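Local coordinates for protein endo-b-1,4-glucanase (Nasutitermes takasagoensis, PDB 1KS8) that probably hydrolyses internal beta-1,4-glucosidic linkages in cellulose and related glucans as a family 9 glycosyl hydrolase, at residues A[72-77]-A[222-227]; A[251-256]-A[303-308]; A[333-338]-A[423-428]. All blocks are in the same frame, centred on the assembly; numbering follows the deposited sequence.

In the fold
The three contacts follow one another in series, none enclosing or crossing another. From the N terminus, contact 1 joins helix 62-78 to helix 212-226, closing a loop of 144 intervening residues that is mostly helical. Contact 2 spans a shorter excursion, from the loop before helix 257-268 to the start of helix 303-319. Contact 3 returns helix 415-430, near the C terminus, to helix 324-341. The contacts also touch: W74 packs on L251, G75 and L72 meet S423, and A307, L304 and A308 lie against Q334, Y337 and I335. Helix 62-78, the calcium-site loop and the last helices of the (alpha/alpha)6 barrel are thereby tied together.

Contact 1 of 3, residues A[72-77]-A[222-227]; sequences LAWGLI and LYRATN
R224 spans the gap between two helices of the (alpha/alpha)6 barrel, presenting its guanidinium group to W74 and I77 near the C-terminal end of helix 62-78. The backbones stay well apart, with 11.1 Å between the CA atoms of W74 and R224, and the long arginine does the bridging. Its CG is anti to the backbone N (chi1 -175°) and the chain stays extended as far as NE, which carries the charged group right across from helix 212-226. There it meets two quite different surfaces. I77 lays its CG2 methyl over one face of the guanidinium, 3.6 Å from R224 NH2, the two side chains running past each other in opposite directions. W74 instead lies near the plane of the group, at its edge, and the indole and guanidinium planes stand almost perpendicular, 82° apart. R224 NH1 is 4.0 Å from W74 NE1. The indole also packs edge-to-face against W217, W221 and F312. R224 NH2 forms a salt bridge with D78, the residue next to I77, so the guanidinium is anchored by charge at one nitrogen and by water at another, while the I77 methyl lies over one face of the group. The bridging water lies in the plane of the W74 ring, at its edge, and accepts from W74 NE1 at 2.9 Å and from R224 NH1 at 2.9 Å.

Contact 2 of 3, residues A[251-256]-A[303-308]; sequences LNWDSK and TLRHAA
The calcium-site loop that leads into helix 257-268 of the (alpha/alpha)6 barrel meets the first turns of helix 303-319 here, through N252 and W253 on one side and R305 and H306 on the other. D254 on this loop binds calcium in another crystal structure of this protein, together with D210, D213 and E214; the present model has no calcium bound. The side chain of R305 bends at chi2 and chi3, which folds it back toward its own helix start: NE bonds to the carbonyl oxygen of G302 and NH2 to that of W301. Fixed in this way, the guanidinium offers a face to the amide of N252, the two planes being 78° apart. R305 NH1 also reaches the edge of the W253 indole, 3.9 Å from CD1, with only 33° between the ring and guanidinium planes. R305 NE sits 3.3 Å above the centre of the H306 imidazole, while the N252 amide comes to the edge of that ring, its CG 4.0 Å from H306 CE1. A water in the imidazole plane spans the segments: it donates to L251 O at 2.7 Å and lies 2.8 Å from H306 ND1. K256, at the N-cap position of helix 257-268, bends its chain so that NZ returns to the loop backbone while also forming salt bridges with E214 and E154. The calcium ligand E214 is thus connected to the loop backbone, since K256 NZ donates to N252 O at 3.2 Å, in the carbonyl plane, with a C=O...N angle of 151°.

Contact 3 of 3, residues A[333-338]-A[423-428]; sequences TQIDYA and SALAAL
I335 carries this contact alone from its side, its branched chain set among A424, L425 and L428 of helix 415-430. CG1 is anti to the carbonyl carbon (chi1 -62°), which leaves the CG2 methyl anti to the backbone N and turns both branches to helix 415-430. The longer branch ends in CD1, 3.8 Å from the CB methyl of A424. The CG2 methyl meets both leucines, L425 CD2 at 3.9 Å and L428 CD1 at 3.9 Å. L428 and I335 run antiparallel alongside each other, and L428 CD1 also lies against the isoleucine stem, 4.0 Å from I335 CB and equally near CG1; L425 instead approaches aslant and touches with CD2. No hydrogen bond crosses the interface, and the four residues in contact are buried. The backbones are closest at A424, whose side chain is a single methyl, with 7.8 Å from I335 CA to A424 CA; the axes of the two short segments approach to 11.0 Å, with 115° between their directions. Next to I335, Q334 has a bent side chain: its NE2 donates to T333 OG1 at 3.2 Å, and the same amide bonds to G294 and L296. L425 and L428 also pack on helix 5-18, and A424 on L315 of helix 303-319. Away from the catalytic and calcium sites, this apolar, strongly inclined crossing joins helix 324-341 to helix 415-430, the last helix of the family 9 (alpha/alpha)6 barrel.

Contact 1 of 3, residues A[72-77]-A[222-227]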
ATOM      1  N   LEU A  72       3.755   4.207   2.243  1.00  7.26           N
ATOM      2  CA  LEU A  72       5.125   4.313   1.760  1.00  7.94           C
ATOM      3  C   LEU A  72       5.690   5.683   2.142  1.00  8.60           C
ATOM      4  O   LEU A  72       6.823   5.782   2.606  1.00  8.63           O
ATOM      5  CB  LEU A  72       5.191   4.123   0.239  1.00  7.98           C
ATOM      6  CG  LEU A  72       4.955   2.706  -0.294  1.00  8.79           C
ATOM      7  CD1 LEU A  72       5.142   2.720  -1.802  1.00 10.17           C
ATOM      8  CD2 LEU A  72       5.927   1.714   0.354  1.00  9.45           C
ATOM      9  N   ALA A  73       4.898   6.737   1.956  1.00  8.49           N
ATOM     10  CA  ALA A  73       5.349   8.085   2.298  1.00  8.49           C
ATOM     11  C   ALA A  73       5.583   8.195   3.805  1.00  8.76           C
ATOM     12  O   ALA A  73       6.542   8.816   4.253  1.00  9.16           O
ATOM     13  CB  ALA A  73       4.312   9.116   1.847  1.00  9.95           C
ATOM     14  N   TRP A  74       4.695   7.583   4.579  1.00  8.16           N
ATOM     15  CA  TRP A  74       4.784   7.596   6.037  1.00  8.85           C
ATOM     16  C   TRP A  74       6.135   7.038   6.494  1.00  8.85           C
ATOM     17  O   TRP A  74       6.808   7.626   7.345  1.00  9.62           O
ATOM     18  CB  TRP A  74       3.628   6.766   6.599  1.00  9.49           C
ATOM     19  CG  TRP A  74       3.411   6.817   8.082  1.00  9.21           C
ATOM     20  CD1 TRP A  74       3.979   7.676   8.981  1.00 10.54           C
ATOM     21  CD2 TRP A  74       2.509   5.993   8.826  1.00  9.49           C
ATOM     22  NE1 TRP A  74       3.478   7.438  10.242  1.00 11.34           N
ATOM     23  CE2 TRP A  74       2.575   6.409  10.174  1.00 11.42           C
ATOM     24  CE3 TRP A  74       1.648   4.942   8.482  1.00 10.96           C
ATOM     25  CZ2 TRP A  74       1.809   5.809  11.180  1.00 11.73           C
ATOM     26  CZ3 TRP A  74       0.887   4.346   9.483  1.00 12.29           C
ATOM     27  CH2 TRP A  74       0.974   4.783  10.815  1.00 12.54           C
ATOM     28  N   GLY A  75       6.538   5.909   5.920  1.00  8.77           N
ATOM     29  CA  GLY A  75       7.810   5.312   6.285  1.00  9.23           C
ATOM     30  C   GLY A  75       8.984   6.160   5.830  1.00 10.24           C
ATOM     31  O   GLY A  75      10.016   6.214   6.497  1.00 10.98           O
ATOM     32  N   LEU A  76       8.826   6.818   4.685  1.00 10.66           N
ATOM     33  CA  LEU A  76       9.867   7.681   4.134  1.00 12.11           C
ATOM     34  C   LEU A  76      10.096   8.889   5.032  1.00 12.87           C
ATOM     35  O   LEU A  76      11.210   9.410   5.120  1.00 13.49           O
ATOM     36  CB  LEU A  76       9.472   8.167   2.739  1.00 14.50           C
ATOM     37  CG  LEU A  76      10.218   7.577   1.542  1.00 17.74           C
ATOM     38  CD1 LEU A  76       9.644   8.167   0.262  1.00 17.86           C
ATOM     39  CD2 LEU A  76      11.705   7.884   1.646  1.00 14.54           C
ATOM     40  N   ILE A  77       9.035   9.339   5.690  1.00 11.23           N
ATOM     41  CA  ILE A  77       9.120  10.491   6.581  1.00 11.99           C
ATOM     42  C   ILE A  77       9.739  10.134   7.933  1.00 13.16           C
ATOM     43  O   ILE A  77      10.687  10.781   8.378  1.00 15.71           O
ATOM     44  CB  ILE A  77       7.721  11.102   6.828  1.00 12.21           C
ATOM     45  CG1 ILE A  77       7.144  11.637   5.513  1.00 11.30           C
ATOM     46  CG2 ILE A  77       7.813  12.214   7.873  1.00 12.72           C
ATOM     47  CD1 ILE A  77       5.660  11.958   5.578  1.00 10.93           C
ATOM     48  N   LEU A 222      -3.247  16.111   6.988  1.00 11.49           N
ATOM     49  CA  LEU A 222      -3.256  17.495   6.534  1.00 11.72           C
ATOM     50  C   LEU A 222      -2.711  18.409   7.623  1.00 12.40           C
ATOM     51  O   LEU A 222      -2.014  19.376   7.334  1.00 12.42           O
ATOM     52  CB  LEU A 222      -4.668  17.918   6.130  1.00 11.85           C
ATOM     53  CG  LEU A 222      -4.993  17.567   4.675  1.00 13.12           C
ATOM     54  CD1 LEU A 222      -6.475  17.724   4.419  1.00 15.28           C
ATOM     55  CD2 LEU A 222      -4.173  18.458   3.747  1.00 12.84           C
ATOM     56  N   TYR A 223      -3.018  18.101   8.879  1.00 12.57           N
ATOM     57  CA  TYR A 223      -2.502  18.912   9.972  1.00 13.92           C
ATOM     58  C   TYR A 223      -0.981  18.794   9.993  1.00 13.66           C
ATOM     59  O   TYR A 223      -0.268  19.789  10.116  1.00 15.13           O
ATOM     60  CB  TYR A 223      -3.060  18.446  11.318  1.00 14.71           C
ATOM     61  CG  TYR A 223      -2.394  19.122  12.495  1.00 16.72           C
ATOM     62  CD1 TYR A 223      -2.445  20.508  12.648  1.00 17.44           C
ATOM     63  CD2 TYR A 223      -1.690  18.380  13.443  1.00 18.47           C
ATOM     64  CE1 TYR A 223      -1.809  21.140  13.716  1.00 19.50           C
ATOM     65  CE2 TYR A 223      -1.051  19.002  14.516  1.00 19.75           C
ATOM     66  CZ  TYR A 223      -1.114  20.381  14.644  1.00 20.52           C
ATOM     67  OH  TYR A 223      -0.480  21.000  15.698  1.00 22.59           O
ATOM     68  N   ARG A 224      -0.485  17.569   9.867  1.00 12.88           N
ATOM     69  CA  ARG A 224       0.950  17.336   9.878  1.00 13.11           C
ATOM     70  C   ARG A 224       1.659  18.068   8.742  1.00 13.30           C
ATOM     71  O   ARG A 224       2.769  18.567   8.914  1.00 14.65           O
ATOM     72  CB  ARG A 224       1.238  15.833   9.778  1.00 12.86           C
ATOM     73  CG  ARG A 224       2.708  15.482   9.915  1.00 12.77           C
ATOM     74  CD  ARG A 224       2.936  13.982   9.876  1.00 13.78           C
ATOM     75  NE  ARG A 224       4.294  13.652  10.292  1.00 13.79           N
ATOM     76  CZ  ARG A 224       4.704  12.427  10.598  1.00 13.69           C
ATOM     77  NH1 ARG A 224       3.859  11.407  10.532  1.00 12.41           N
ATOM     78  NH2 ARG A 224       5.954  12.229  10.998  1.00 13.66           N
ATOM     79  N   ALA A 225       1.006  18.134   7.585  1.00 14.15           N
ATOM     80  CA  ALA A 225       1.578  18.776   6.404  1.00 15.66           C
ATOM     81  C   ALA A 225       1.428  20.293   6.336  1.00 16.22           C
ATOM     82  O   ALA A 225       2.135  20.952   5.570  1.00 17.44           O
ATOM     83  CB  ALA A 225       0.977  18.154   5.149  1.00 14.88           C
ATOM     84  N   THR A 226       0.523  20.851   7.134  1.00 17.24           N
ATOM     85  CA  THR A 226       0.284  22.292   7.102  1.00 18.19           C
ATOM     86  C   THR A 226       0.492  23.021   8.423  1.00 19.59           C
ATOM     87  O   THR A 226       0.762  24.224   8.433  1.00 19.68           O
ATOM     88  CB  THR A 226      -1.153  22.588   6.653  1.00 17.48           C
ATOM     89  OG1 THR A 226      -2.068  22.054   7.621  1.00 16.42           O
ATOM     90  CG2 THR A 226      -1.429  21.957   5.296  1.00 18.05           C
ATOM     91  N   ASN A 227       0.358  22.296   9.528  1.00 19.84           N
ATOM     92  CA  ASN A 227       0.494  22.877  10.861  1.00 21.91           C
ATOM     93  C   ASN A 227      -0.711  23.788  11.085  1.00 21.85           C
ATOM     94  O   ASN A 227      -0.711  24.640  11.975  1.00 22.46           O
ATOM     95  CB  ASN A 227       1.789  23.688  10.981  1.00 23.86           C
ATOM     96  CG  ASN A 227       2.098  24.086  12.413  1.00 27.35           C
ATOM     97  OD1 ASN A 227       2.953  24.938  12.662  1.00 30.25           O
ATOM     98  ND2 ASN A 227       1.411  23.463  13.362  1.00 28.42           N
TER
HETATM   99  O   HOH W   1       4.249   9.269  12.396  1.00 13.44           O

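Contact 2 of 3, residues A[251-256]-A[303-308]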
ATOM      1  N   LEU A 251      -4.100  -1.883  11.002  1.00 14.18           N
ATOM      2  CA  LEU A 251      -3.689  -1.032   9.896  1.00 13.87           C
ATOM      3  C   LEU A 251      -3.880  -1.857   8.632  1.00 14.21           C
ATOM      4  O   LEU A 251      -3.232  -2.887   8.456  1.00 14.23           O
ATOM      5  CB  LEU A 251      -2.217  -0.637  10.035  1.00 14.98           C
ATOM      6  CG  LEU A 251      -1.613   0.115   8.844  1.00 16.06           C
ATOM      7  CD1 LEU A 251      -2.323   1.447   8.664  1.00 17.02           C
ATOM      8  CD2 LEU A 251      -0.125   0.327   9.077  1.00 16.25           C
ATOM      9  N   ASN A 252      -4.785  -1.412   7.768  1.00 14.43           N
ATOM     10  CA  ASN A 252      -5.070  -2.108   6.519  1.00 16.07           C
ATOM     11  C   ASN A 252      -5.627  -1.086   5.538  1.00 15.84           C
ATOM     12  O   ASN A 252      -5.959   0.032   5.928  1.00 15.06           O
ATOM     13  CB  ASN A 252      -6.104  -3.214   6.753  1.00 21.17           C
ATOM     14  CG  ASN A 252      -6.166  -4.211   5.607  1.00 25.21           C
ATOM     15  OD1 ASN A 252      -7.096  -5.014   5.516  1.00 27.90           O
ATOM     16  ND2 ASN A 252      -5.170  -4.170   4.734  1.00 27.67           N
ATOM     17  N   TRP A 253      -5.735  -1.466   4.269  1.00 15.20           N
ATOM     18  CA  TRP A 253      -6.251  -0.553   3.260  1.00 16.41           C
ATOM     19  C   TRP A 253      -7.677  -0.087   3.550  1.00 18.18           C
ATOM     20  O   TRP A 253      -8.045   1.027   3.190  1.00 18.49           O
ATOM     21  CB  TRP A 253      -6.211  -1.200   1.867  1.00 15.78           C
ATOM     22  CG  TRP A 253      -7.055  -2.432   1.743  1.00 14.98           C
ATOM     23  CD1 TRP A 253      -6.669  -3.718   1.991  1.00 15.71           C
ATOM     24  CD2 TRP A 253      -8.446  -2.490   1.399  1.00 16.25           C
ATOM     25  NE1 TRP A 253      -7.733  -4.573   1.826  1.00 17.69           N
ATOM     26  CE2 TRP A 253      -8.835  -3.846   1.463  1.00 15.56           C
ATOM     27  CE3 TRP A 253      -9.400  -1.527   1.046  1.00 15.75           C
ATOM     28  CZ2 TRP A 253     -10.142  -4.267   1.187  1.00 16.74           C
ATOM     29  CZ3 TRP A 253     -10.704  -1.947   0.770  1.00 16.33           C
ATOM     30  CH2 TRP A 253     -11.058  -3.305   0.844  1.00 15.15           C
ATOM     31  N   ASP A 254      -8.475  -0.928   4.207  1.00 19.89           N
ATOM     32  CA  ASP A 254      -9.867  -0.577   4.499  1.00 22.65           C
ATOM     33  C   ASP A 254     -10.165  -0.108   5.921  1.00 23.55           C
ATOM     34  O   ASP A 254     -11.236   0.442   6.182  1.00 23.97           O
ATOM     35  CB  ASP A 254     -10.792  -1.753   4.164  1.00 25.23           C
ATOM     36  CG  ASP A 254     -10.484  -2.994   4.977  1.00 28.12           C
ATOM     37  OD1 ASP A 254     -11.282  -3.953   4.916  1.00 32.81           O
ATOM     38  OD2 ASP A 254      -9.445  -3.019   5.671  1.00 31.61           O
ATOM     39  N   SER A 255      -9.237  -0.334   6.839  1.00 22.61           N
ATOM     40  CA  SER A 255      -9.428   0.082   8.224  1.00 24.28           C
ATOM     41  C   SER A 255      -8.065   0.346   8.833  1.00 24.63           C
ATOM     42  O   SER A 255      -7.226  -0.551   8.907  1.00 26.46           O
ATOM     43  CB  SER A 255     -10.149  -1.008   9.017  1.00 25.95           C
ATOM     44  OG  SER A 255     -10.412  -0.578  10.344  1.00 28.60           O
ATOM     45  N   LYS A 256      -7.846   1.578   9.275  1.00 24.09           N
ATOM     46  CA  LYS A 256      -6.563   1.944   9.852  1.00 23.42           C
ATOM     47  C   LYS A 256      -6.680   2.709  11.161  1.00 21.07           C
ATOM     48  O   LYS A 256      -5.986   3.704  11.374  1.00 19.89           O
ATOM     49  CB  LYS A 256      -5.769   2.762   8.838  1.00 24.68           C
ATOM     50  CG  LYS A 256      -6.551   3.921   8.247  1.00 26.75           C
ATOM     51  CD  LYS A 256      -5.780   4.588   7.124  1.00 27.44           C
ATOM     52  CE  LYS A 256      -5.487   3.621   5.987  1.00 26.83           C
ATOM     53  NZ  LYS A 256      -6.730   3.094   5.361  1.00 29.92           N
ATOM     54  N   THR A 303      -2.122 -12.874   4.577  1.00  6.81           N
ATOM     55  CA  THR A 303      -1.649 -13.184   5.919  1.00  7.94           C
ATOM     56  C   THR A 303      -0.341 -12.484   6.293  1.00  7.66           C
ATOM     57  O   THR A 303      -0.252 -11.855   7.347  1.00  8.36           O
ATOM     58  CB  THR A 303      -1.491 -14.706   6.087  1.00  8.12           C
ATOM     59  OG1 THR A 303      -2.742 -15.339   5.787  1.00  8.88           O
ATOM     60  CG2 THR A 303      -1.094 -15.058   7.509  1.00  8.87           C
ATOM     61  N   LEU A 304       0.675 -12.585   5.444  1.00  7.46           N
ATOM     62  CA  LEU A 304       1.943 -11.938   5.755  1.00  7.84           C
ATOM     63  C   LEU A 304       1.788 -10.419   5.780  1.00  7.47           C
ATOM     64  O   LEU A 304       2.413  -9.742   6.594  1.00  8.27           O
ATOM     65  CB  LEU A 304       3.021 -12.365   4.754  1.00  7.26           C
ATOM     66  CG  LEU A 304       3.445 -13.829   4.928  1.00  8.04           C
ATOM     67  CD1 LEU A 304       4.275 -14.272   3.744  1.00  9.32           C
ATOM     68  CD2 LEU A 304       4.231 -13.995   6.223  1.00  9.71           C
ATOM     69  N   ARG A 305       0.954  -9.892   4.891  1.00  7.06           N
ATOM     70  CA  ARG A 305       0.693  -8.458   4.834  1.00  7.08           C
ATOM     71  C   ARG A 305       0.143  -7.982   6.181  1.00  7.85           C
ATOM     72  O   ARG A 305       0.523  -6.921   6.674  1.00  8.08           O
ATOM     73  CB  ARG A 305      -0.307  -8.161   3.704  1.00  7.64           C
ATOM     74  CG  ARG A 305      -1.034  -6.811   3.773  1.00  7.50           C
ATOM     75  CD  ARG A 305      -2.258  -6.866   4.690  1.00  8.37           C
ATOM     76  NE  ARG A 305      -3.214  -7.908   4.306  1.00  9.66           N
ATOM     77  CZ  ARG A 305      -4.125  -7.790   3.343  1.00 10.08           C
ATOM     78  NH1 ARG A 305      -4.224  -6.668   2.640  1.00 12.18           N
ATOM     79  NH2 ARG A 305      -4.949  -8.801   3.087  1.00 10.04           N
ATOM     80  N   HIS A 306      -0.751  -8.762   6.781  1.00  7.54           N
ATOM     81  CA  HIS A 306      -1.306  -8.373   8.072  1.00  8.21           C
ATOM     82  C   HIS A 306      -0.231  -8.375   9.153  1.00  8.05           C
ATOM     83  O   HIS A 306      -0.200  -7.480   9.997  1.00  9.37           O
ATOM     84  CB  HIS A 306      -2.456  -9.303   8.478  1.00  8.89           C
ATOM     85  CG  HIS A 306      -3.729  -9.059   7.725  1.00  9.57           C
ATOM     86  ND1 HIS A 306      -4.384  -7.845   7.743  1.00 11.34           N
ATOM     87  CD2 HIS A 306      -4.473  -9.875   6.943  1.00  9.11           C
ATOM     88  CE1 HIS A 306      -5.476  -7.926   7.002  1.00 11.35           C
ATOM     89  NE2 HIS A 306      -5.553  -9.148   6.505  1.00 10.75           N
ATOM     90  N   ALA A 307       0.649  -9.373   9.132  1.00  7.62           N
ATOM     91  CA  ALA A 307       1.718  -9.454  10.127  1.00  8.81           C
ATOM     92  C   ALA A 307       2.715  -8.312   9.945  1.00  8.85           C
ATOM     93  O   ALA A 307       3.194  -7.732  10.924  1.00  8.24           O
ATOM     94  CB  ALA A 307       2.431 -10.796  10.023  1.00  9.48           C
ATOM     95  N   ALA A 308       3.027  -7.978   8.695  1.00  7.78           N
ATOM     96  CA  ALA A 308       3.962  -6.891   8.429  1.00  8.04           C
ATOM     97  C   ALA A 308       3.333  -5.538   8.776  1.00  7.18           C
ATOM     98  O   ALA A 308       4.021  -4.634   9.245  1.00  8.00           O
ATOM     99  CB  ALA A 308       4.402  -6.918   6.971  1.00  7.45           C
TER
HETATM  100  O   HOH W   2      -3.554  -5.533   9.040  1.00 27.76           O

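Contact 3 of 3, residues A[333-338]-A[423-428]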
ATOM      1  N   THR A 333      10.617 -10.022  14.497  1.00  8.46           N
ATOM      2  CA  THR A 333      10.333 -11.446  14.335  1.00  9.61           C
ATOM      3  C   THR A 333       9.327 -11.681  13.211  1.00  9.37           C
ATOM      4  O   THR A 333       9.393 -12.693  12.515  1.00 10.08           O
ATOM      5  CB  THR A 333       9.773 -12.099  15.624  1.00 10.33           C
ATOM      6  OG1 THR A 333       8.481 -11.558  15.927  1.00 10.97           O
ATOM      7  CG2 THR A 333      10.718 -11.870  16.795  1.00 10.90           C
ATOM      8  N   GLN A 334       8.397 -10.749  13.032  1.00  9.16           N
ATOM      9  CA  GLN A 334       7.392 -10.897  11.988  1.00  9.77           C
ATOM     10  C   GLN A 334       8.012 -10.696  10.615  1.00  9.88           C
ATOM     11  O   GLN A 334       7.757 -11.469   9.690  1.00  9.73           O
ATOM     12  CB  GLN A 334       6.245  -9.912  12.223  1.00  9.65           C
ATOM     13  CG  GLN A 334       5.552 -10.142  13.558  1.00 11.53           C
ATOM     14  CD  GLN A 334       5.024 -11.560  13.696  1.00 10.19           C
ATOM     15  OE1 GLN A 334       4.091 -11.954  13.002  1.00 10.03           O
ATOM     16  NE2 GLN A 334       5.631 -12.337  14.587  1.00 12.28           N
ATOM     17  N   ILE A 335       8.833  -9.660  10.480  1.00  9.20           N
ATOM     18  CA  ILE A 335       9.502  -9.411   9.214  1.00  9.57           C
ATOM     19  C   ILE A 335      10.443 -10.586   8.935  1.00  9.30           C
ATOM     20  O   ILE A 335      10.505 -11.090   7.815  1.00  8.85           O
ATOM     21  CB  ILE A 335      10.306  -8.092   9.258  1.00  9.76           C
ATOM     22  CG1 ILE A 335       9.353  -6.911   9.488  1.00 11.53           C
ATOM     23  CG2 ILE A 335      11.093  -7.909   7.966  1.00 10.58           C
ATOM     24  CD1 ILE A 335       8.241  -6.784   8.454  1.00 19.39           C
ATOM     25  N   ASP A 336      11.160 -11.036   9.962  1.00  9.24           N
ATOM     26  CA  ASP A 336      12.080 -12.154   9.794  1.00  8.37           C
ATOM     27  C   ASP A 336      11.371 -13.445   9.396  1.00  9.07           C
ATOM     28  O   ASP A 336      11.954 -14.288   8.711  1.00  8.69           O
ATOM     29  CB  ASP A 336      12.903 -12.369  11.066  1.00  9.18           C
ATOM     30  CG  ASP A 336      13.972 -11.308  11.248  1.00 10.17           C
ATOM     31  OD1 ASP A 336      14.151 -10.481  10.329  1.00 10.98           O
ATOM     32  OD2 ASP A 336      14.640 -11.302  12.306  1.00 11.43           O
ATOM     33  N   TYR A 337      10.125 -13.617   9.826  1.00  8.97           N
ATOM     34  CA  TYR A 337       9.397 -14.812   9.432  1.00  8.93           C
ATOM     35  C   TYR A 337       9.191 -14.732   7.920  1.00  8.82           C
ATOM     36  O   TYR A 337       9.417 -15.706   7.203  1.00  9.72           O
ATOM     37  CB  TYR A 337       8.043 -14.907  10.145  1.00  8.98           C
ATOM     38  CG  TYR A 337       7.261 -16.146   9.764  1.00  9.01           C
ATOM     39  CD1 TYR A 337       6.644 -16.249   8.515  1.00  9.01           C
ATOM     40  CD2 TYR A 337       7.169 -17.234  10.635  1.00  9.38           C
ATOM     41  CE1 TYR A 337       5.959 -17.401   8.143  1.00  8.89           C
ATOM     42  CE2 TYR A 337       6.486 -18.393  10.271  1.00  9.08           C
ATOM     43  CZ  TYR A 337       5.884 -18.470   9.023  1.00  9.90           C
ATOM     44  OH  TYR A 337       5.216 -19.611   8.645  1.00 11.29           O
ATOM     45  N   ALA A 338       8.776 -13.565   7.436  1.00  8.24           N
ATOM     46  CA  ALA A 338       8.553 -13.384   6.007  1.00  8.38           C
ATOM     47  C   ALA A 338       9.830 -13.613   5.209  1.00  8.50           C
ATOM     48  O   ALA A 338       9.786 -14.098   4.077  1.00  9.25           O
ATOM     49  CB  ALA A 338       8.019 -11.981   5.732  1.00  8.59           C
ATOM     50  N   SER A 423       7.872  -0.196   4.611  1.00  7.96           N
ATOM     51  CA  SER A 423       8.108   0.829   5.614  1.00  7.92           C
ATOM     52  C   SER A 423       8.750   0.231   6.864  1.00  6.78           C
ATOM     53  O   SER A 423       9.573   0.879   7.511  1.00  8.46           O
ATOM     54  CB  SER A 423       6.800   1.545   5.951  1.00  8.87           C
ATOM     55  OG  SER A 423       6.370   2.297   4.823  1.00  8.62           O
ATOM     56  N   ALA A 424       8.385  -1.005   7.196  1.00  7.10           N
ATOM     57  CA  ALA A 424       8.959  -1.683   8.354  1.00  7.99           C
ATOM     58  C   ALA A 424      10.435  -1.971   8.092  1.00  8.17           C
ATOM     59  O   ALA A 424      11.268  -1.875   8.996  1.00  8.86           O
ATOM     60  CB  ALA A 424       8.208  -2.987   8.635  1.00  7.87           C
ATOM     61  N   LEU A 425      10.762  -2.320   6.851  1.00  7.87           N
ATOM     62  CA  LEU A 425      12.147  -2.595   6.493  1.00  8.92           C
ATOM     63  C   LEU A 425      12.975  -1.327   6.656  1.00  8.88           C
ATOM     64  O   LEU A 425      14.092  -1.368   7.168  1.00  9.54           O
ATOM     65  CB  LEU A 425      12.235  -3.100   5.050  1.00  8.76           C
ATOM     66  CG  LEU A 425      11.730  -4.526   4.820  1.00  8.34           C
ATOM     67  CD1 LEU A 425      11.543  -4.777   3.333  1.00  9.31           C
ATOM     68  CD2 LEU A 425      12.721  -5.515   5.422  1.00  9.31           C
ATOM     69  N   ALA A 426      12.426  -0.196   6.218  1.00  8.52           N
ATOM     70  CA  ALA A 426      13.127   1.076   6.344  1.00  8.09           C
ATOM     71  C   ALA A 426      13.391   1.366   7.820  1.00  9.02           C
ATOM     72  O   ALA A 426      14.463   1.861   8.181  1.00  9.34           O
ATOM     73  CB  ALA A 426      12.294   2.196   5.730  1.00  8.42           C
ATOM     74  N   ALA A 427      12.416   1.057   8.670  1.00  8.55           N
ATOM     75  CA  ALA A 427      12.556   1.278  10.105  1.00  8.95           C
ATOM     76  C   ALA A 427      13.656   0.387  10.682  1.00 10.40           C
ATOM     77  O   ALA A 427      14.481   0.842  11.475  1.00 10.85           O
ATOM     78  CB  ALA A 427      11.229   1.003  10.811  1.00  9.71           C
ATOM     79  N   LEU A 428      13.672  -0.882  10.285  1.00  9.95           N
ATOM     80  CA  LEU A 428      14.690  -1.798  10.784  1.00 10.69           C
ATOM     81  C   LEU A 428      16.082  -1.327  10.381  1.00 11.17           C
ATOM     82  O   LEU A 428      17.022  -1.418  11.168  1.00 12.26           O
ATOM     83  CB  LEU A 428      14.431  -3.214  10.267  1.00 11.27           C
ATOM     84  CG  LEU A 428      13.158  -3.853  10.835  1.00 11.94           C
ATOM     85  CD1 LEU A 428      12.913  -5.200  10.169  1.00 12.31           C
ATOM     86  CD2 LEU A 428      13.287  -4.017  12.346  1.00 11.95           C
TER